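Local coordinates for protein putative ATP-dependent endonuclease of the OLD family (Thermus scotoductus, PDB 6P74) that degrades linear and supercoiled double-stranded DNA in the 5' to 3' direction with divalent metal ions, and hydrolyses ATP in a DNA-stimulated manner, at residues K8-L13 against R68-T73; V103-L108 against L123-D128. One frame throughout, in Å; residues are numbered along the deposited sequence.

Overall arrangement
From the N terminus, strand 2-10 runs into the bulged hairpin that leads to strand 13-19; the chain then makes strand 23-27, the probable ATP-binding P-loop and helix 34-45 before strand 70-76 returns to pair with strand 2-10. Interaction 1 closes that loop. After the short strand 79-82 comes strand 85-97, whose partner 100-109 carries 103-108; a 14-residue connection later, 123-128 folds back onto it and closes interaction 2. The loops are in series, neither enclosing nor crossing the other. The centres of the two contacts lie about 18 Å apart, yet both reach the same antiparallel sheet of the ATPase domain, and they touch where Thr73 packs on Leu108.

Interaction 1 (K8-L13 against R68-T73); sequences KNFRCL and RAIEIT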
ATOM      1  N   LYS A   8      -5.626  14.604 -10.958  1.00 79.92           N
ATOM      2  CA  LYS A   8      -5.709  14.195 -12.352  1.00 83.09           C
ATOM      3  C   LYS A   8      -4.733  13.056 -12.575  1.00 83.68           C
ATOM      4  O   LYS A   8      -3.527  13.219 -12.360  1.00 83.09           O
ATOM      5  CB  LYS A   8      -5.398  15.360 -13.301  1.00 85.62           C
ATOM      6  CG  LYS A   8      -6.321  16.555 -13.156  1.00 87.96           C
ATOM      7  CD  LYS A   8      -6.099  17.559 -14.285  1.00 93.67           C
ATOM      8  CE  LYS A   8      -7.196  18.625 -14.304  1.00 96.97           C
ATOM      9  NZ  LYS A   8      -7.482  19.151 -15.679  1.00104.90           N
ATOM     10  N   ASN A   9      -5.254  11.904 -12.990  1.00 82.75           N
ATOM     11  CA  ASN A   9      -4.449  10.798 -13.489  1.00 86.70           C
ATOM     12  C   ASN A   9      -3.720  10.032 -12.389  1.00 89.49           C
ATOM     13  O   ASN A   9      -2.723   9.340 -12.664  1.00 93.94           O
ATOM     14  CB  ASN A   9      -3.453  11.295 -14.545  1.00 86.32           C
ATOM     15  CG  ASN A   9      -4.147  11.824 -15.789  1.00 88.18           C
ATOM     16  OD1 ASN A   9      -5.102  11.221 -16.278  1.00 94.20           O
ATOM     17  ND2 ASN A   9      -3.679  12.954 -16.301  1.00 83.35           N
ATOM     18  N   PHE A  10      -4.196  10.104 -11.143  1.00 82.88           N
ATOM     19  CA  PHE A  10      -3.540   9.444 -10.019  1.00 82.86           C
ATOM     20  C   PHE A  10      -4.337   8.193  -9.629  1.00 87.22           C
ATOM     21  O   PHE A  10      -5.441   8.295  -9.085  1.00 83.70           O
ATOM     22  CB  PHE A  10      -3.389  10.409  -8.845  1.00 74.87           C
ATOM     23  CG  PHE A  10      -2.792   9.779  -7.628  1.00 82.38           C
ATOM     24  CD1 PHE A  10      -1.510   9.243  -7.668  1.00 83.38           C
ATOM     25  CD2 PHE A  10      -3.518   9.699  -6.446  1.00 84.21           C
ATOM     26  CE1 PHE A  10      -0.959   8.645  -6.556  1.00 79.60           C
ATOM     27  CE2 PHE A  10      -2.970   9.109  -5.326  1.00 83.25           C
ATOM     28  CZ  PHE A  10      -1.687   8.582  -5.380  1.00 82.07           C
ATOM     29  N   ARG A  11      -3.765   7.015  -9.899  1.00 92.55           N
ATOM     30  CA  ARG A  11      -4.429   5.734  -9.661  1.00 97.18           C
ATOM     31  C   ARG A  11      -5.803   5.705 -10.325  1.00 91.97           C
ATOM     32  O   ARG A  11      -5.906   5.873 -11.545  1.00 91.89           O
ATOM     33  CB  ARG A  11      -4.505   5.450  -8.157  1.00 93.87           C
ATOM     34  CG  ARG A  11      -3.140   5.082  -7.582  1.00 98.97           C
ATOM     35  CD  ARG A  11      -3.089   5.126  -6.063  1.00100.72           C
ATOM     36  NE  ARG A  11      -1.708   5.227  -5.574  1.00101.25           N
ATOM     37  CZ  ARG A  11      -1.346   5.097  -4.298  1.00105.75           C
ATOM     38  NH1 ARG A  11      -2.259   4.845  -3.363  1.00111.96           N
ATOM     39  NH2 ARG A  11      -0.068   5.208  -3.952  1.00102.81           N
ATOM     40  N   CYS A  12      -6.865   5.497  -9.550  1.00 88.84           N
ATOM     41  CA  CYS A  12      -8.197   5.435 -10.140  1.00 94.65           C
ATOM     42  C   CYS A  12      -8.815   6.809 -10.382  1.00 93.42           C
ATOM     43  O   CYS A  12      -9.886   6.878 -10.999  1.00 95.33           O
ATOM     44  CB  CYS A  12      -9.128   4.582  -9.264  1.00104.99           C
ATOM     45  SG  CYS A  12      -9.293   5.104  -7.535  1.00106.20           S
ATOM     46  N   LEU A  13      -8.169   7.898  -9.947  1.00 90.07           N
ATOM     47  CA  LEU A  13      -8.749   9.242 -10.018  1.00 84.02           C
ATOM     48  C   LEU A  13      -8.314   9.897 -11.321  1.00 87.89           C
ATOM     49  O   LEU A  13      -7.271  10.551 -11.397  1.00 92.10           O
ATOM     50  CB  LEU A  13      -8.335  10.078  -8.810  1.00 83.73           C
ATOM     51  CG  LEU A  13      -8.631   9.485  -7.429  1.00 83.18           C
ATOM     52  CD1 LEU A  13      -8.195  10.430  -6.321  1.00 76.19           C
ATOM     53  CD2 LEU A  13     -10.108   9.153  -7.303  1.00 79.11           C
ATOM     54  N   ARG A  68       0.554  10.062 -19.398  1.00124.17           N
ATOM     55  CA  ARG A  68      -0.241  11.089 -18.752  1.00121.56           C
ATOM     56  C   ARG A  68       0.482  11.579 -17.508  1.00117.03           C
ATOM     57  O   ARG A  68       1.212  10.828 -16.857  1.00125.03           O
ATOM     58  CB  ARG A  68      -1.617  10.556 -18.365  1.00121.75           C
ATOM     59  CG  ARG A  68      -2.423  10.029 -19.515  1.00128.73           C
ATOM     60  CD  ARG A  68      -3.714   9.478 -18.989  1.00130.69           C
ATOM     61  NE  ARG A  68      -4.594   9.029 -20.053  1.00136.13           N
ATOM     62  CZ  ARG A  68      -5.843   8.641 -19.847  1.00136.97           C
ATOM     63  NH1 ARG A  68      -6.331   8.661 -18.615  1.00130.23           N
ATOM     64  NH2 ARG A  68      -6.600   8.241 -20.863  1.00144.40           N
ATOM     65  N   ALA A  69       0.267  12.837 -17.169  1.00105.62           N
ATOM     66  CA  ALA A  69       0.914  13.434 -16.013  1.00 96.73           C
ATOM     67  C   ALA A  69      -0.008  13.342 -14.805  1.00 90.17           C
ATOM     68  O   ALA A  69      -1.170  13.752 -14.870  1.00 84.16           O
ATOM     69  CB  ALA A  69       1.285  14.891 -16.289  1.00 88.15           C
ATOM     70  N   ILE A  70       0.516  12.798 -13.710  1.00 84.58           N
ATOM     71  CA  ILE A  70      -0.165  12.898 -12.427  1.00 89.88           C
ATOM     72  C   ILE A  70      -0.119  14.344 -11.941  1.00 90.06           C
ATOM     73  O   ILE A  70       0.934  14.994 -11.973  1.00 94.33           O
ATOM     74  CB  ILE A  70       0.480  11.944 -11.413  1.00 88.23           C
ATOM     75  CG1 ILE A  70       0.257  10.493 -11.852  1.00 88.71           C
ATOM     76  CG2 ILE A  70      -0.061  12.211 -10.016  1.00 83.74           C
ATOM     77  CD1 ILE A  70       1.132   9.468 -11.123  1.00 83.77           C
ATOM     78  N   GLU A  71      -1.263  14.852 -11.479  1.00 86.54           N
ATOM     79  CA  GLU A  71      -1.381  16.226 -10.992  1.00 87.07           C
ATOM     80  C   GLU A  71      -2.248  16.242  -9.740  1.00 79.43           C
ATOM     81  O   GLU A  71      -3.430  15.904  -9.809  1.00 81.15           O
ATOM     82  CB  GLU A  71      -2.007  17.130 -12.054  1.00 94.07           C
ATOM     83  CG  GLU A  71      -1.079  18.043 -12.787  1.00106.49           C
ATOM     84  CD  GLU A  71      -1.852  19.030 -13.643  1.00118.26           C
ATOM     85  OE1 GLU A  71      -2.059  18.759 -14.847  1.00122.80           O
ATOM     86  OE2 GLU A  71      -2.280  20.068 -13.097  1.00121.41           O
ATOM     87  N   ILE A  72      -1.689  16.662  -8.610  1.00 71.77           N
ATOM     88  CA  ILE A  72      -2.467  16.849  -7.392  1.00 72.39           C
ATOM     89  C   ILE A  72      -2.300  18.291  -6.926  1.00 73.60           C
ATOM     90  O   ILE A  72      -1.182  18.732  -6.636  1.00 74.89           O
ATOM     91  CB  ILE A  72      -2.054  15.865  -6.293  1.00 72.31           C
ATOM     92  CG1 ILE A  72      -2.158  14.435  -6.812  1.00 73.89           C
ATOM     93  CG2 ILE A  72      -2.949  16.044  -5.104  1.00 72.20           C
ATOM     94  CD1 ILE A  72      -1.380  13.440  -6.009  1.00 76.43           C
ATOM     95  N   THR A  73      -3.413  19.015  -6.834  1.00 70.38           N
ATOM     96  CA  THR A  73      -3.411  20.409  -6.405  1.00 78.14           C
ATOM     97  C   THR A  73      -4.198  20.532  -5.105  1.00 76.04           C
ATOM     98  O   THR A  73      -5.373  20.153  -5.052  1.00 71.62           O
ATOM     99  CB  THR A  73      -4.016  21.312  -7.490  1.00 77.99           C
ATOM    100  OG1 THR A  73      -3.300  21.147  -8.719  1.00 77.97           O
ATOM    101  CG2 THR A  73      -3.951  22.769  -7.070  1.00 66.95           C
TER
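Lys8 and Glu71 face each other as an antiparallel hydrogen-bonded pair, the last rung before the first strand turns its corner at Asn9. Lys8 N gives its hydrogen to Glu71 O over 2.8 Å, and Glu71 N returns one to Lys8 O over 2.9 Å; both donors lie in the plane of the carbonyl they address. Lys8 O also receives a CA-H...O contact from Ile70 CA. The two side chains leave the same face of the sheet and touch at their CB atoms, but Lys8 NZ stays 5.5 Å from Glu71 OE1.

The polar seam continues with Asn9 ND2, which reaches Ala69 O over 3.0 Å, nearly straight at 162°; the acceptor lies in the plane of the amide, whereas the donor sits 40° above the carbonyl plane. The Asn9 side chain crosses that of Arg68 at about a right angle, with OD1 beside Arg68 CD. Arg68 NH1 forms a salt bridge with Glu14.

The corner is a G1 beta bulge, with Asn9 and Phe10 both opposite Leu13 and a type II' turn from Phe10 to Leu13 carrying the chain into strand 13-19 of the antiparallel sheet of the ATPase domain.

Apolar contacts lie on the other face. Phe10 CG stands anti to the backbone N (chi1 177°), and the ring has Ile72 CD1 over one face and Arg11 CD over the opposite one, both displaced toward the rim. Ile70 CG2 lies 4.0 Å from Phe10 CB. The ring also packs on Thr36 and Leu43 of helix 34-45, whose first turn holds Lys34 and Thr35 of the probable P-loop.

Interaction 2 (V103-L108 against L123-D128); sequences VDLEPL and LRVGTD. With SO4 (sulfate ion), chain K.
Pro107 and Val125 have the closest CA atoms across the two segments, 5.7 Å apart, where an extended strand meets an irregular stretch just ahead of a helix. Segment 103-108 is strand throughout most of its length, while 123-125 is loop and Gly126 occupies the N-cap position of helix 127-132. No hydrogen bond joins the two segments; along one edge the strand pairs with strand 85-97, Asp104 bonding Thr93 and Glu106 bonding Arg91 through the backbone.

Side chains of alternate strand residues, Leu105 and Pro107, point toward the loop and carry the contact. The Pro107 ring lies against Leu123, its CG 3.8 Å from Leu123 CD2. Leu123 in turn packs on Phe85 and Ile87 of strand 85-97. The arrangement is a segment leading into a helix laid over a face of the antiparallel sheet of the ATPase domain, and helix 127-132 joins in through Met129 on Pro107 and Arg130 on Leu105.

Leu105 and Val125 meet at an oblique angle. Leu105 CG is anti to the backbone N (chi1 -174°), which carries its CD2 branch to the valine; Val125 CG2 lies 3.7 Å from Leu105 CD2. Val125 CG1 is modelled too close to Leu105 for the detail of that approach to be relied on. Val125 also touches Trp49.

Beside this apolar patch a sulfate, probably from the crystallisation liquor, takes a bent hydrogen bond from Leu105 N to O1, 2.9 Å long with 132° at the hydrogen. Val103 CG2 lies 3.7 Å from sulfate O3, and the indole NE1 of Trp49 provides a further hydrogen bond to the anion.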
ATOM      1  N   VAL A 103       9.250  14.952 -10.508  1.00 88.91           N
ATOM      2  CA  VAL A 103       8.108  15.554  -9.844  1.00 95.77           C
ATOM      3  C   VAL A 103       8.454  16.992  -9.504  1.00 95.13           C
ATOM      4  O   VAL A 103       9.605  17.305  -9.177  1.00 94.59           O
ATOM      5  CB  VAL A 103       7.679  14.759  -8.590  1.00 98.77           C
ATOM      6  CG1 VAL A 103       7.768  13.262  -8.856  1.00101.38           C
ATOM      7  CG2 VAL A 103       8.513  15.139  -7.397  1.00103.47           C
ATOM      8  N   ASP A 104       7.463  17.868  -9.619  1.00 94.70           N
ATOM      9  CA  ASP A 104       7.576  19.264  -9.230  1.00 95.34           C
ATOM     10  C   ASP A 104       6.524  19.562  -8.171  1.00 90.83           C
ATOM     11  O   ASP A 104       5.399  19.058  -8.240  1.00 94.86           O
ATOM     12  CB  ASP A 104       7.387  20.192 -10.435  1.00 98.94           C
ATOM     13  CG  ASP A 104       8.246  19.794 -11.619  1.00113.33           C
ATOM     14  OD1 ASP A 104       9.489  19.766 -11.477  1.00116.56           O
ATOM     15  OD2 ASP A 104       7.672  19.506 -12.696  1.00120.60           O
ATOM     16  N   LEU A 105       6.895  20.366  -7.184  1.00 90.29           N
ATOM     17  CA  LEU A 105       5.962  20.883  -6.191  1.00 90.57           C
ATOM     18  C   LEU A 105       5.862  22.381  -6.440  1.00 89.74           C
ATOM     19  O   LEU A 105       6.780  23.130  -6.112  1.00 94.44           O
ATOM     20  CB  LEU A 105       6.435  20.571  -4.775  1.00 86.42           C
ATOM     21  CG  LEU A 105       5.475  20.930  -3.637  1.00 81.35           C
ATOM     22  CD1 LEU A 105       4.144  20.212  -3.790  1.00 73.58           C
ATOM     23  CD2 LEU A 105       6.115  20.629  -2.284  1.00 82.02           C
ATOM     24  N   GLU A 106       4.772  22.819  -7.041  1.00 87.15           N
ATOM     25  CA  GLU A 106       4.839  24.226  -7.377  1.00 91.02           C
ATOM     26  C   GLU A 106       3.906  25.046  -6.500  1.00 89.80           C
ATOM     27  O   GLU A 106       2.778  24.615  -6.212  1.00 81.95           O
ATOM     28  CB  GLU A 106       4.472  24.481  -8.838  1.00 93.89           C
ATOM     29  CG  GLU A 106       5.279  23.723  -9.849  1.00 96.96           C
ATOM     30  CD  GLU A 106       4.653  23.816 -11.225  1.00103.55           C
ATOM     31  OE1 GLU A 106       5.166  24.602 -12.055  1.00103.69           O
ATOM     32  OE2 GLU A 106       3.627  23.125 -11.457  1.00106.95           O
ATOM     33  N   PRO A 107       4.337  26.243  -6.101  1.00 80.87           N
ATOM     34  CA  PRO A 107       3.428  27.164  -5.427  1.00 79.88           C
ATOM     35  C   PRO A 107       2.558  27.902  -6.436  1.00 78.17           C
ATOM     36  O   PRO A 107       2.970  28.207  -7.559  1.00 80.79           O
ATOM     37  CB  PRO A 107       4.382  28.124  -4.708  1.00 81.36           C
ATOM     38  CG  PRO A 107       5.538  28.229  -5.659  1.00 72.90           C
ATOM     39  CD  PRO A 107       5.677  26.833  -6.285  1.00 74.82           C
ATOM     40  N   LEU A 108       1.341  28.191  -6.009  1.00 68.68           N
ATOM     41  CA  LEU A 108       0.349  28.867  -6.826  1.00 80.13           C
ATOM     42  C   LEU A 108      -0.213  30.037  -6.041  1.00 76.64           C
ATOM     43  O   LEU A 108      -0.425  29.934  -4.830  1.00 70.61           O
ATOM     44  CB  LEU A 108      -0.808  27.921  -7.225  1.00 79.68           C
ATOM     45  CG  LEU A 108      -0.551  26.776  -8.195  1.00 84.30           C
ATOM     46  CD1 LEU A 108      -1.849  26.020  -8.427  1.00 84.43           C
ATOM     47  CD2 LEU A 108      -0.001  27.299  -9.507  1.00 86.16           C
ATOM     48  N   LEU A 123       8.915  30.840  -8.338  1.00 92.21           N
ATOM     49  CA  LEU A 123       8.979  30.604  -6.900  1.00 93.78           C
ATOM     50  C   LEU A 123       8.877  29.111  -6.615  1.00 88.30           C
ATOM     51  O   LEU A 123       7.997  28.423  -7.141  1.00 86.29           O
ATOM     52  CB  LEU A 123       7.855  31.350  -6.186  1.00 89.71           C
ATOM     53  CG  LEU A 123       7.896  31.309  -4.660  1.00 87.66           C
ATOM     54  CD1 LEU A 123       8.891  32.333  -4.138  1.00 90.13           C
ATOM     55  CD2 LEU A 123       6.514  31.563  -4.093  1.00 85.65           C
ATOM     56  N   ARG A 124       9.789  28.606  -5.798  1.00 91.90           N
ATOM     57  CA  ARG A 124       9.803  27.201  -5.436  1.00 91.61           C
ATOM     58  C   ARG A 124       9.180  27.043  -4.059  1.00 97.11           C
ATOM     59  O   ARG A 124       9.120  27.989  -3.270  1.00104.88           O
ATOM     60  CB  ARG A 124      11.231  26.642  -5.461  1.00 91.73           C
ATOM     61  CG  ARG A 124      12.080  27.196  -6.603  1.00111.97           C
ATOM     62  CD  ARG A 124      12.996  26.135  -7.182  1.00128.07           C
ATOM     63  NE  ARG A 124      12.207  24.996  -7.639  1.00136.24           N
ATOM     64  CZ  ARG A 124      11.835  24.792  -8.901  1.00137.88           C
ATOM     65  NH1 ARG A 124      12.203  25.652  -9.847  1.00132.73           N
ATOM     66  NH2 ARG A 124      11.097  23.726  -9.213  1.00138.59           N
ATOM     67  N   VAL A 125       8.689  25.839  -3.787  1.00 92.36           N
ATOM     68  CA  VAL A 125       8.084  25.545  -2.492  1.00 85.23           C
ATOM     69  C   VAL A 125       9.192  25.224  -1.495  1.00 89.43           C
ATOM     70  O   VAL A 125       9.960  24.277  -1.689  1.00 97.35           O
ATOM     71  CB  VAL A 125       7.078  24.392  -2.605  1.00 88.84           C
ATOM     72  CG1 VAL A 125       7.773  23.101  -3.034  1.00 85.87           C
ATOM     73  CG2 VAL A 125       6.341  24.197  -1.276  1.00 85.40           C
ATOM     74  N   GLY A 126       9.290  26.027  -0.432  1.00 90.51           N
ATOM     75  CA  GLY A 126      10.281  25.818   0.604  1.00 87.62           C
ATOM     76  C   GLY A 126       9.712  25.048   1.798  1.00 94.68           C
ATOM     77  O   GLY A 126       8.513  24.766   1.891  1.00 88.69           O
ATOM     78  N   THR A 127      10.614  24.724   2.725  1.00 97.97           N
ATOM     79  CA  THR A 127      10.259  23.944   3.909  1.00101.48           C
ATOM     80  C   THR A 127       9.177  24.637   4.729  1.00 99.32           C
ATOM     81  O   THR A 127       8.114  24.062   4.997  1.00 99.88           O
ATOM     82  CB  THR A 127      11.510  23.711   4.762  1.00114.03           C
ATOM     83  OG1 THR A 127      12.418  22.848   4.064  1.00114.49           O
ATOM     84  CG2 THR A 127      11.145  23.088   6.104  1.00116.84           C
ATOM     85  N   ASP A 128       9.446  25.868   5.165  1.00 97.32           N
ATOM     86  CA  ASP A 128       8.468  26.595   5.969  1.00103.29           C
ATOM     87  C   ASP A 128       7.133  26.678   5.250  1.00 97.07           C
ATOM     88  O   ASP A 128       6.072  26.577   5.874  1.00 95.03           O
ATOM     89  CB  ASP A 128       8.984  27.998   6.286  1.00115.76           C
ATOM     90  CG  ASP A 128      10.386  27.989   6.876  1.00123.96           C
ATOM     91  OD1 ASP A 128      10.532  27.696   8.087  1.00122.83           O
ATOM     92  OD2 ASP A 128      11.342  28.257   6.114  1.00129.27           O
TER
HETATM   93  S   SO4 K 610      10.648  19.021  -5.609  1.00193.03           S
HETATM   94  O1  SO4 K 610       9.610  19.583  -6.471  1.00193.44           O
HETATM   95  O2  SO4 K 610      10.730  19.764  -4.355  1.00190.73           O
HETATM   96  O3  SO4 K 610      10.355  17.620  -5.309  1.00192.38           O
HETATM   97  O4  SO4 K 610      11.928  19.109  -6.306  1.00193.94           O